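Side-chain contacts in chitinase (Paenibacillus sp. FPU-7, PDB 5GZT), which probably catalyses the random internal hydrolysis of beta-1,4 linkages between N-acetylglucosamine units in chitin and chitodextrins: residues K272-G277 / A524-V529; A431-L436 / Y451-A456; T299-L304 / F620-Y625; L481-L486 / D511-L516. All blocks are in the same frame, centred on the assembly; numbering follows the deposited sequence. Where two conformers were deposited one is given.

All four contacts lie in or beside the first of the two family 18 glycoside hydrolase barrels. Contacts 2, 3 and 4 are buried within it; contact 1 is only partly buried and joins the barrel to the beta-rich part before it. Contacts 2 and 4 each set a barrel helix against strand-side residues, by leucine and isoleucine in one and by threonines and a leucine-valine pair in the other. Contact 3 is aromatic and contains a bridging water, whereas contact 1 sets a ring among charged chains and bound formic acid. Strand 527-532 of contact 1 pairs with Leu481 of contact 4 and probably with Met621 of contact 3, and Glu452 of contact 2 bonds His303 of contact 3.

Contact 1. Residues K272-G277 / A524-V529; sequences KAFVQG and AEKLMV. With FMT (formic acid), chain G.
Phe274 and Lys526 meet near the end of the lysine chain, which comes up to the phenyl ring obliquely, Phe274 CE2 lying 3.5 Å from Lys526 CE. The lysine runs extended from CG onward, which carries its ammonium beyond the ring to a bound formic acid, probably from the crystallisation liquor. Lys526 NZ donates to FMT O2 over 2.8 Å, and Lys272 NZ makes a weak bond to FMT O1 at 3.0 Å. The small molecule lies at the edge of the phenyl ring, with Phe274 CZ 3.6 Å from FMT O2. It bridges the two ammonium groups, Lys272 NZ and Lys526 NZ being 6.8 Å apart, and is probably deprotonated there. On the glutamate side, in the conformer described, Phe274 CB is 3.7 Å from Glu525 CG and the two side chains run nearly at right angles; Glu525 was deposited in two conformers, so this whole side-chain contact is less certain. The contact joins two parts of the fold: strand 264-284 pairs here with strand 251-261 of the beta-rich region and only later enters the TIM barrel, while 524-529 leads into barrel strand 527-532. The Phe274 side chain also rests on Thr252. The ammonium of Lys526 is fixed further by the carbonyl oxygens of Thr473 and Leu476, and that of Lys272 by the hydroxyl of Tyr450. Behind Lys526, Leu527 N closes a turn onto Ala524 O, and Leu527 then pairs with Ala618.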
# COMPACT_ATOMS: atom_id res chain seq x y z
N LYS B 272 1.45 -10.54 -17.00
CA LYS B 272 1.10 -9.83 -15.74
C LYS B 272 0.59 -8.46 -16.07
O LYS B 272 1.19 -7.78 -16.90
CB LYS B 272 2.34 -9.57 -14.90
CG LYS B 272 2.99 -10.75 -14.24
CD LYS B 272 4.44 -10.37 -13.92
CE LYS B 272 5.17 -11.54 -13.28
NZ LYS B 272 6.48 -11.15 -12.68
N ALA B 273 -0.50 -8.04 -15.42
CA ALA B 273 -0.96 -6.65 -15.41
C ALA B 273 -0.97 -6.12 -13.99
O ALA B 273 -1.05 -6.88 -13.03
CB ALA B 273 -2.36 -6.54 -15.95
N PHE B 274 -0.99 -4.80 -13.87
CA PHE B 274 -0.90 -4.16 -12.54
C PHE B 274 -2.08 -3.25 -12.35
O PHE B 274 -2.31 -2.37 -13.18
CB PHE B 274 0.39 -3.41 -12.49
CG PHE B 274 1.60 -4.27 -12.74
CD1 PHE B 274 2.06 -5.11 -11.75
CD2 PHE B 274 2.22 -4.28 -13.98
CE1 PHE B 274 3.17 -5.92 -11.96
CE2 PHE B 274 3.33 -5.13 -14.21
CZ PHE B 274 3.79 -5.94 -13.18
N VAL B 275 -2.84 -3.49 -11.30
CA VAL B 275 -4.04 -2.72 -10.98
C VAL B 275 -3.61 -1.63 -9.96
O VAL B 275 -2.93 -1.93 -8.96
CB VAL B 275 -5.16 -3.66 -10.49
CG1 VAL B 275 -6.34 -2.91 -9.94
CG2 VAL B 275 -5.63 -4.53 -11.67
N GLN B 276 -3.94 -0.36 -10.26
CA GLN B 276 -3.60 0.77 -9.39
C GLN B 276 -4.18 0.54 -7.97
O GLN B 276 -5.02 -0.31 -7.74
CB GLN B 276 -4.16 2.08 -9.97
CG GLN B 276 -3.49 2.58 -11.23
CD GLN B 276 -4.16 3.88 -11.74
OE1 GLN B 276 -4.89 4.55 -11.00
NE2 GLN B 276 -3.91 4.22 -13.00
N GLY B 277 -3.73 1.36 -7.02
CA GLY B 277 -4.32 1.37 -5.69
C GLY B 277 -3.55 0.64 -4.59
O GLY B 277 -4.06 0.46 -3.48
N ALA B 524 5.00 4.11 -15.39
CA ALA B 524 4.19 4.73 -14.30
C ALA B 524 3.59 3.67 -13.39
O ALA B 524 3.77 3.74 -12.16
CB ALA B 524 3.09 5.66 -14.88
N GLU B 525 2.95 2.69 -14.05
CA GLU B 525 2.42 1.42 -13.55
C GLU B 525 3.22 0.75 -12.41
O GLU B 525 2.71 -0.04 -11.62
CB GLU B 525 2.39 0.42 -14.75
CG GLU B 525 1.29 -0.62 -14.67
CD GLU B 525 0.90 -1.15 -16.03
OE1 GLU B 525 -0.32 -1.37 -16.31
OE2 GLU B 525 1.85 -1.33 -16.81
N LYS B 526 4.52 0.96 -12.44
CA LYS B 526 5.43 0.27 -11.54
C LYS B 526 6.09 1.26 -10.55
O LYS B 526 7.15 0.94 -9.92
CB LYS B 526 6.52 -0.45 -12.38
CG LYS B 526 6.04 -1.70 -13.12
CD LYS B 526 7.17 -2.50 -13.76
CE LYS B 526 6.67 -3.95 -14.02
NZ LYS B 526 7.81 -4.77 -14.50
N LEU B 527 5.53 2.48 -10.44
CA LEU B 527 6.12 3.48 -9.54
C LEU B 527 5.22 3.74 -8.36
O LEU B 527 4.08 4.24 -8.54
CB LEU B 527 6.37 4.79 -10.24
CG LEU B 527 7.53 4.73 -11.24
CD1 LEU B 527 7.52 6.07 -11.93
CD2 LEU B 527 8.88 4.49 -10.59
N MET B 528 5.73 3.44 -7.16
CA MET B 528 5.01 3.79 -5.93
C MET B 528 5.65 5.08 -5.42
O MET B 528 6.90 5.26 -5.35
CB MET B 528 5.13 2.73 -4.87
CG MET B 528 4.48 1.42 -5.17
SD MET B 528 2.75 1.31 -4.93
CE MET B 528 2.61 1.35 -3.13
N VAL B 529 4.78 5.98 -5.04
CA VAL B 529 5.21 7.24 -4.49
C VAL B 529 5.38 7.10 -2.98
O VAL B 529 4.46 6.58 -2.31
CB VAL B 529 4.17 8.31 -4.84
CG1 VAL B 529 4.30 9.56 -3.97
CG2 VAL B 529 4.29 8.60 -6.33
C FMT G . 6.94 -8.15 -13.90
O1 FMT G . 8.01 -8.79 -13.77
O2 FMT G . 6.68 -7.30 -14.91

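Contact 2. Residues A431-L436 / Y451-A456; sequences ALLKLL and YELAIA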
# COMPACT_ATOMS: atom_id res chain seq x y z
N ALA B 431 21.72 -8.79 -11.59
CA ALA B 431 21.84 -10.28 -11.54
C ALA B 431 21.13 -10.86 -10.32
O ALA B 431 20.37 -11.84 -10.41
CB ALA B 431 23.32 -10.65 -11.53
N LEU B 432 21.33 -10.21 -9.17
CA LEU B 432 20.65 -10.67 -7.96
C LEU B 432 19.14 -10.67 -8.12
O LEU B 432 18.43 -11.61 -7.74
CB LEU B 432 21.12 -9.83 -6.74
CG LEU B 432 20.40 -9.97 -5.41
CD1 LEU B 432 20.27 -11.42 -4.93
CD2 LEU B 432 21.18 -9.12 -4.41
N LEU B 433 18.64 -9.58 -8.70
CA LEU B 433 17.18 -9.46 -8.91
C LEU B 433 16.68 -10.51 -9.89
O LEU B 433 15.62 -11.13 -9.70
CB LEU B 433 16.84 -8.03 -9.38
CG LEU B 433 16.96 -6.96 -8.27
CD1 LEU B 433 16.84 -5.58 -8.89
CD2 LEU B 433 15.94 -7.14 -7.18
N LYS B 434 17.42 -10.65 -10.97
CA LYS B 434 17.13 -11.74 -11.95
C LYS B 434 16.98 -13.10 -11.28
O LYS B 434 15.94 -13.83 -11.40
CB LYS B 434 18.28 -11.75 -12.94
CG LYS B 434 18.14 -12.76 -14.08
CD LYS B 434 19.28 -12.51 -15.07
CE LYS B 434 19.14 -13.37 -16.32
NZ LYS B 434 19.14 -14.81 -15.96
N LEU B 435 18.01 -13.44 -10.50
CA LEU B 435 18.00 -14.70 -9.81
C LEU B 435 16.77 -14.89 -8.96
O LEU B 435 16.10 -15.93 -9.04
CB LEU B 435 19.26 -14.86 -8.97
CG LEU B 435 19.45 -16.20 -8.25
CD1 LEU B 435 19.31 -17.43 -9.18
CD2 LEU B 435 20.81 -16.16 -7.59
N LEU B 436 16.42 -13.88 -8.18
CA LEU B 436 15.32 -14.02 -7.21
C LEU B 436 14.02 -14.22 -7.93
O LEU B 436 13.08 -14.96 -7.48
CB LEU B 436 15.23 -12.72 -6.33
CG LEU B 436 16.30 -12.56 -5.26
CD1 LEU B 436 16.45 -11.09 -4.90
CD2 LEU B 436 15.92 -13.40 -4.07
N TYR B 451 4.27 -14.79 -6.32
CA TYR B 451 5.14 -14.06 -5.35
C TYR B 451 5.62 -12.75 -5.98
O TYR B 451 6.09 -12.75 -7.13
CB TYR B 451 6.39 -14.88 -4.91
CG TYR B 451 6.02 -16.27 -4.38
CD1 TYR B 451 5.12 -16.39 -3.32
CD2 TYR B 451 6.52 -17.46 -4.98
CE1 TYR B 451 4.73 -17.64 -2.86
CE2 TYR B 451 6.12 -18.75 -4.53
CZ TYR B 451 5.22 -18.83 -3.48
OH TYR B 451 4.79 -20.02 -2.95
N GLU B 452 5.56 -11.67 -5.20
CA GLU B 452 6.02 -10.35 -5.62
C GLU B 452 7.51 -10.17 -5.38
O GLU B 452 8.06 -10.69 -4.44
CB GLU B 452 5.27 -9.24 -4.85
CG GLU B 452 3.81 -9.03 -5.20
CD GLU B 452 3.25 -7.67 -4.66
OE1 GLU B 452 3.84 -7.14 -3.70
OE2 GLU B 452 2.22 -7.14 -5.17
N LEU B 453 8.16 -9.43 -6.25
CA LEU B 453 9.51 -8.97 -6.02
C LEU B 453 9.54 -7.46 -6.26
O LEU B 453 9.05 -6.96 -7.29
CB LEU B 453 10.48 -9.61 -6.98
CG LEU B 453 11.93 -9.25 -6.74
CD1 LEU B 453 12.46 -9.81 -5.42
CD2 LEU B 453 12.76 -9.74 -7.88
N ALA B 454 10.12 -6.72 -5.31
CA ALA B 454 10.09 -5.25 -5.32
C ALA B 454 11.33 -4.72 -4.70
O ALA B 454 12.05 -5.46 -4.02
CB ALA B 454 8.82 -4.72 -4.61
N ILE B 455 11.64 -3.47 -4.97
CA ILE B 455 12.69 -2.78 -4.29
C ILE B 455 12.21 -1.43 -3.75
O ILE B 455 11.21 -0.89 -4.24
CB ILE B 455 13.92 -2.53 -5.18
CG1 ILE B 455 13.64 -1.53 -6.31
CG2 ILE B 455 14.42 -3.88 -5.69
CD1 ILE B 455 14.89 -1.11 -7.07
N ALA B 456 12.96 -0.92 -2.78
CA ALA B 456 12.98 0.52 -2.45
C ALA B 456 14.16 1.19 -3.09
O ALA B 456 15.30 0.71 -3.00
CB ALA B 456 12.99 0.77 -0.94
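Leu433 and Leu436, one helical turn apart, face Leu453 and Ile455 of the barrel strand. Leu433 reaches both strand residues with one methyl: its CD2 lies 3.9 Å from Ile455 CG2, and the same CD2 is 4.2 Å from Leu453 CD2. With CG opposite the backbone N (chi1 -176°), the Leu453 isobutyl group reaches the helix, both methyls lying near Leu436 CB. Leu453 CD1 is 4.1 Å from Leu436 CB, while Leu453 CD2 also comes within 3.7 Å of the backbone oxygen Leu433 O. Ile455 instead offers CG2, and its side chain meets that of Leu433 at roughly a right angle. Leu436 and Leu433 also touch Leu406 of the adjoining strand, closing the apolar layer. The other side of the helix is quite different: Lys434, exposed and directed away from the strand at its CB, forms a salt bridge with Glu438, and Leu435 is also turned outward. Helix 431-436 runs at 157° to strand 452-456, their axes 9.9 Å apart. Such nearly antiparallel packing of a helix on the strand that follows it is the alpha-beta half of the repeating beta-alpha-beta crossover of a TIM barrel.

Contact 3. Residues T299-L304 / F620-Y625; sequences TKFTHL and FMYWEY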
# COMPACT_ATOMS: atom_id res chain seq x y z
N THR B 299 -7.20 -2.98 7.36
CA THR B 299 -8.17 -2.61 6.30
C THR B 299 -7.75 -1.39 5.51
O THR B 299 -8.28 -1.17 4.46
CB THR B 299 -9.62 -2.42 6.80
OG1 THR B 299 -9.75 -1.25 7.62
CG2 THR B 299 -10.10 -3.66 7.62
N LYS B 300 -6.81 -0.61 5.99
CA LYS B 300 -6.41 0.64 5.32
C LYS B 300 -5.19 0.56 4.41
O LYS B 300 -4.71 1.58 3.86
CB LYS B 300 -6.19 1.68 6.38
CG LYS B 300 -7.34 1.81 7.35
CD LYS B 300 -8.60 2.22 6.62
CE LYS B 300 -9.77 2.20 7.59
NZ LYS B 300 -10.68 3.23 7.10
N PHE B 301 -4.68 -0.65 4.23
CA PHE B 301 -3.57 -0.79 3.32
C PHE B 301 -3.65 -2.13 2.65
O PHE B 301 -4.41 -2.98 3.08
CB PHE B 301 -2.22 -0.57 4.01
CG PHE B 301 -1.99 -1.35 5.29
CD1 PHE B 301 -1.66 -2.70 5.27
CD2 PHE B 301 -1.94 -0.69 6.51
CE1 PHE B 301 -1.41 -3.40 6.46
CE2 PHE B 301 -1.71 -1.35 7.71
CZ PHE B 301 -1.44 -2.71 7.70
N THR B 302 -2.86 -2.32 1.62
CA THR B 302 -2.93 -3.56 0.84
C THR B 302 -1.72 -4.42 1.04
O THR B 302 -1.81 -5.67 0.82
CB THR B 302 -3.08 -3.30 -0.67
OG1 THR B 302 -1.91 -2.62 -1.15
CG2 THR B 302 -4.28 -2.47 -0.91
N HIS B 303 -0.62 -3.80 1.41
CA HIS B 303 0.65 -4.50 1.62
C HIS B 303 1.28 -4.03 2.91
O HIS B 303 1.26 -2.85 3.21
CB HIS B 303 1.65 -4.18 0.54
CG HIS B 303 1.33 -4.74 -0.81
ND1 HIS B 303 0.16 -4.46 -1.49
CD2 HIS B 303 2.08 -5.50 -1.65
CE1 HIS B 303 0.20 -5.03 -2.68
NE2 HIS B 303 1.33 -5.71 -2.78
N LEU B 304 1.91 -4.95 3.63
CA LEU B 304 2.60 -4.68 4.89
C LEU B 304 4.02 -5.18 4.67
O LEU B 304 4.21 -6.34 4.28
CB LEU B 304 1.79 -5.33 5.98
CG LEU B 304 2.18 -5.77 7.40
CD1 LEU B 304 3.55 -5.29 7.81
CD2 LEU B 304 1.06 -5.50 8.39
N PHE B 620 0.70 4.30 -3.15
CA PHE B 620 1.25 5.10 -2.09
C PHE B 620 2.01 4.21 -1.12
O PHE B 620 1.45 3.28 -0.53
CB PHE B 620 0.08 5.82 -1.38
CG PHE B 620 0.48 7.13 -0.65
CD1 PHE B 620 1.58 7.19 0.23
CD2 PHE B 620 -0.33 8.25 -0.72
CE1 PHE B 620 1.91 8.37 0.89
CE2 PHE B 620 0.01 9.41 -0.05
CZ PHE B 620 1.13 9.45 0.77
N MET B 621 3.29 4.49 -0.93
CA MET B 621 4.12 3.76 0.08
C MET B 621 4.44 4.75 1.23
O MET B 621 4.63 5.93 0.96
CB MET B 621 5.45 3.31 -0.53
CG MET B 621 6.43 2.74 0.49
SD MET B 621 7.51 3.92 1.28
CE MET B 621 8.76 4.24 0.02
N TYR B 622 4.53 4.27 2.47
CA TYR B 622 4.95 5.14 3.57
C TYR B 622 5.77 4.48 4.66
O TYR B 622 5.55 3.31 4.95
CB TYR B 622 3.73 5.83 4.15
CG TYR B 622 2.56 4.96 4.60
CD1 TYR B 622 2.60 4.19 5.77
CD2 TYR B 622 1.41 4.94 3.90
CE1 TYR B 622 1.47 3.39 6.18
CE2 TYR B 622 0.29 4.24 4.32
CZ TYR B 622 0.33 3.44 5.47
OH TYR B 622 -0.87 2.76 5.79
N TRP B 623 6.73 5.25 5.19
CA TRP B 623 7.58 4.89 6.29
C TRP B 623 7.22 5.80 7.45
O TRP B 623 7.34 7.02 7.29
CB TRP B 623 9.03 5.23 5.94
CG TRP B 623 9.93 4.92 7.08
CD1 TRP B 623 10.33 5.76 8.08
CD2 TRP B 623 10.53 3.67 7.35
NE1 TRP B 623 11.13 5.10 8.96
CE2 TRP B 623 11.26 3.81 8.55
CE3 TRP B 623 10.52 2.45 6.71
CZ2 TRP B 623 11.96 2.75 9.13
CZ3 TRP B 623 11.23 1.37 7.30
CH2 TRP B 623 11.96 1.54 8.46
N GLU B 624 6.77 5.29 8.60
CA GLU B 624 6.33 3.93 8.80
C GLU B 624 5.09 3.97 9.72
O GLU B 624 4.84 4.97 10.42
CB GLU B 624 7.45 2.99 9.34
CG GLU B 624 8.36 3.49 10.48
CD GLU B 624 7.79 3.26 11.86
OE1 GLU B 624 8.54 3.45 12.79
OE2 GLU B 624 6.59 2.95 12.03
N TYR B 625 4.29 2.92 9.62
CA TYR B 625 2.89 2.91 10.14
C TYR B 625 2.79 3.33 11.59
O TYR B 625 1.83 4.02 11.94
CB TYR B 625 2.25 1.56 9.91
CG TYR B 625 0.79 1.44 10.31
CD1 TYR B 625 -0.22 1.72 9.43
CD2 TYR B 625 0.42 1.01 11.61
CE1 TYR B 625 -1.55 1.69 9.81
CE2 TYR B 625 -0.91 0.88 11.96
CZ TYR B 625 -1.89 1.23 11.08
OH TYR B 625 -3.24 1.16 11.40
O HOH W 1 -3.14 3.56 4.57
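Phe301 meets Tyr622 and Tyr625 along one side of its ring. Its CB is 4.0 Å from Tyr622 OH, and CD2 comes closer to the same hydroxyl, 3.7 Å from Tyr622 OH, which approaches obliquely. At CE2 the partner changes: Phe301 CE2 lies 3.7 Å from Tyr625 CE1, and Tyr625 CD1 is almost as near. The pair is an offset edge-to-face stack, with the edge of Phe301 turned to the face of Tyr625, centroids of the Phe301 and Tyr625 rings 5.5 Å apart and planes at 80°. Phe301 CG stands between the backbone N and the carbonyl carbon (chi1 50°), a cramped rotamer that points the ring at the tyrosines. The Tyr622 hydroxyl also lies in the plane of the Tyr625 ring at its edge and donates to a water 2.7 Å from Tyr622 OH; this water donates in turn to Lys300 O at 2.6 Å, tying the two segments by a polar bridge beside the apolar one. The Tyr625 hydroxyl is bonded to the backbone N of Asp297. The peptide bond between Trp623 and Glu624 is cis, as in other family 18 chitinases at the end of the last barrel strand. The aromatic cluster spans the outer side of strand 264-284, which pairs with both 303-312 and 619-623, and helix 633-642 covers it through Ala635 and Ile638, which touch Tyr622, and Asn636, which touches Lys300.

Contact 4. Residues L481-L486 / D511-L516; sequences LMTYDL and DSTVKL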
# COMPACT_ATOMS: atom_id res chain seq x y z
N LEU B 481 9.45 4.26 -4.38
CA LEU B 481 10.31 5.43 -4.42
C LEU B 481 10.40 6.13 -3.08
O LEU B 481 9.38 6.56 -2.53
CB LEU B 481 9.87 6.43 -5.46
CG LEU B 481 9.80 6.04 -6.93
CD1 LEU B 481 9.04 7.15 -7.70
CD2 LEU B 481 11.24 5.89 -7.42
N MET B 482 11.61 6.29 -2.59
CA MET B 482 11.90 6.91 -1.32
C MET B 482 11.90 8.42 -1.47
O MET B 482 12.90 9.08 -1.31
CB MET B 482 13.20 6.36 -0.74
CG MET B 482 12.98 4.93 -0.25
SD MET B 482 14.34 4.22 0.73
CE MET B 482 15.57 4.21 -0.52
N THR B 483 10.70 8.93 -1.76
CA THR B 483 10.49 10.33 -1.96
C THR B 483 10.29 11.06 -0.58
O THR B 483 9.28 11.77 -0.39
CB THR B 483 9.31 10.58 -2.92
OG1 THR B 483 8.19 9.79 -2.53
CG2 THR B 483 9.77 10.29 -4.41
N TYR B 484 11.30 10.94 0.28
CA TYR B 484 11.35 11.58 1.59
C TYR B 484 12.81 11.67 1.95
O TYR B 484 13.66 11.19 1.17
CB TYR B 484 10.53 10.79 2.60
CG TYR B 484 10.68 9.30 2.62
CD1 TYR B 484 11.86 8.70 3.06
CD2 TYR B 484 9.63 8.46 2.24
CE1 TYR B 484 11.97 7.34 3.13
CE2 TYR B 484 9.74 7.09 2.29
CZ TYR B 484 10.91 6.52 2.74
OH TYR B 484 11.02 5.14 2.80
N ASP B 485 13.13 12.34 3.03
CA ASP B 485 14.42 12.84 3.31
C ASP B 485 15.07 13.57 2.14
O ASP B 485 16.29 13.53 2.00
CB ASP B 485 15.35 11.67 3.74
CG ASP B 485 14.79 10.92 4.93
OD1 ASP B 485 14.19 11.52 5.87
OD2 ASP B 485 14.85 9.69 4.88
N LEU B 486 14.29 14.28 1.34
CA LEU B 486 14.82 14.91 0.18
C LEU B 486 15.72 16.04 0.54
O LEU B 486 16.57 16.42 -0.27
CB LEU B 486 13.70 15.33 -0.75
CG LEU B 486 12.98 14.09 -1.25
CD1 LEU B 486 11.88 14.52 -2.22
CD2 LEU B 486 13.86 13.12 -2.06
N ASP B 511 7.35 14.93 -7.42
CA ASP B 511 7.20 15.18 -8.88
C ASP B 511 8.60 15.12 -9.60
O ASP B 511 8.75 14.41 -10.59
CB ASP B 511 6.59 16.51 -9.06
CG ASP B 511 6.27 16.85 -10.52
OD1 ASP B 511 5.67 16.02 -11.22
OD2 ASP B 511 6.64 18.00 -10.90
N SER B 512 9.60 15.78 -9.07
CA SER B 512 10.94 15.70 -9.64
C SER B 512 11.43 14.27 -9.71
O SER B 512 12.03 13.90 -10.73
CB SER B 512 11.95 16.62 -8.95
OG SER B 512 12.35 16.13 -7.67
N THR B 513 11.13 13.46 -8.70
CA THR B 513 11.58 12.08 -8.69
C THR B 513 10.86 11.20 -9.69
O THR B 513 11.48 10.37 -10.41
CB THR B 513 11.48 11.47 -7.29
OG1 THR B 513 12.20 12.33 -6.39
CG2 THR B 513 12.10 10.12 -7.22
N VAL B 514 9.55 11.32 -9.74
CA VAL B 514 8.77 10.55 -10.62
C VAL B 514 9.16 10.91 -12.07
O VAL B 514 9.24 10.01 -12.91
CB VAL B 514 7.27 10.75 -10.41
CG1 VAL B 514 6.46 10.16 -11.56
CG2 VAL B 514 6.84 10.12 -9.05
N LYS B 515 9.48 12.18 -12.32
CA LYS B 515 9.83 12.63 -13.66
C LYS B 515 11.21 11.99 -14.01
O LYS B 515 11.40 11.58 -15.14
CB LYS B 515 9.89 14.12 -13.75
CG LYS B 515 8.52 14.75 -13.86
CD LYS B 515 8.64 16.29 -13.73
CE LYS B 515 7.28 16.87 -13.98
NZ LYS B 515 7.00 18.28 -13.64
N LEU B 516 12.13 11.92 -13.06
CA LEU B 516 13.42 11.30 -13.26
C LEU B 516 13.28 9.83 -13.61
O LEU B 516 13.89 9.35 -14.59
CB LEU B 516 14.37 11.49 -12.07
CG LEU B 516 15.66 10.67 -11.99
CD1 LEU B 516 16.74 11.20 -12.99
CD2 LEU B 516 16.19 10.72 -10.57
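Where barrel strand 478-481 gives way to its loop, Leu481 and Thr483 pack on Thr513 and Val514 of helix 510-519, the helix that precedes barrel strand 527-532. The tightest meeting is between threonines: Thr483 CG2 lies 3.6 Å from Thr513 CB and 3.7 Å from Thr513 CG2. The touching is done mainly by carbon, the hydroxyls being bonded to backbone oxygens. Thr483 OG1 sits between its own N and carbonyl carbon (chi1 48°) and bonds Gly530 O, which leaves the methyl to face the helix; Thr513 OG1 bonds Ser509 O, one turn back in the chain. The second meeting is purely apolar, with Leu481 CD1 3.9 Å from Val514 CG2 and the two side chains nearly perpendicular. Leu481 CD1 reaches Thr513 CG2 more loosely, at 4.3 Å. Two successive inverse gamma turns, centred on Met482 and Thr483, shape the segment through weak bonds, Thr483 N to Leu481 O at 2.8 Å and Tyr484 N to Met482 O at 2.9 Å. Met482 is directed away from the helix, while Leu481 and Thr483 are directed toward it. On the helix, Lys515 NZ forms a salt bridge to the syn side of Asp511 OD2, 2.8 Å away and 22° out of the carboxylate plane. Beyond the threonine, Tyr484 touches Met621 and Trp623, and Asp485 OD1 forms a salt bridge with Arg536 and a hydrogen bond with the Tyr534 hydroxyl. The Met-Thr-Tyr-Asp sequence at the C-terminal end of a barrel strand is characteristic of family 18 chitinases, whose substrate cleft lies at that end of the TIM barrel.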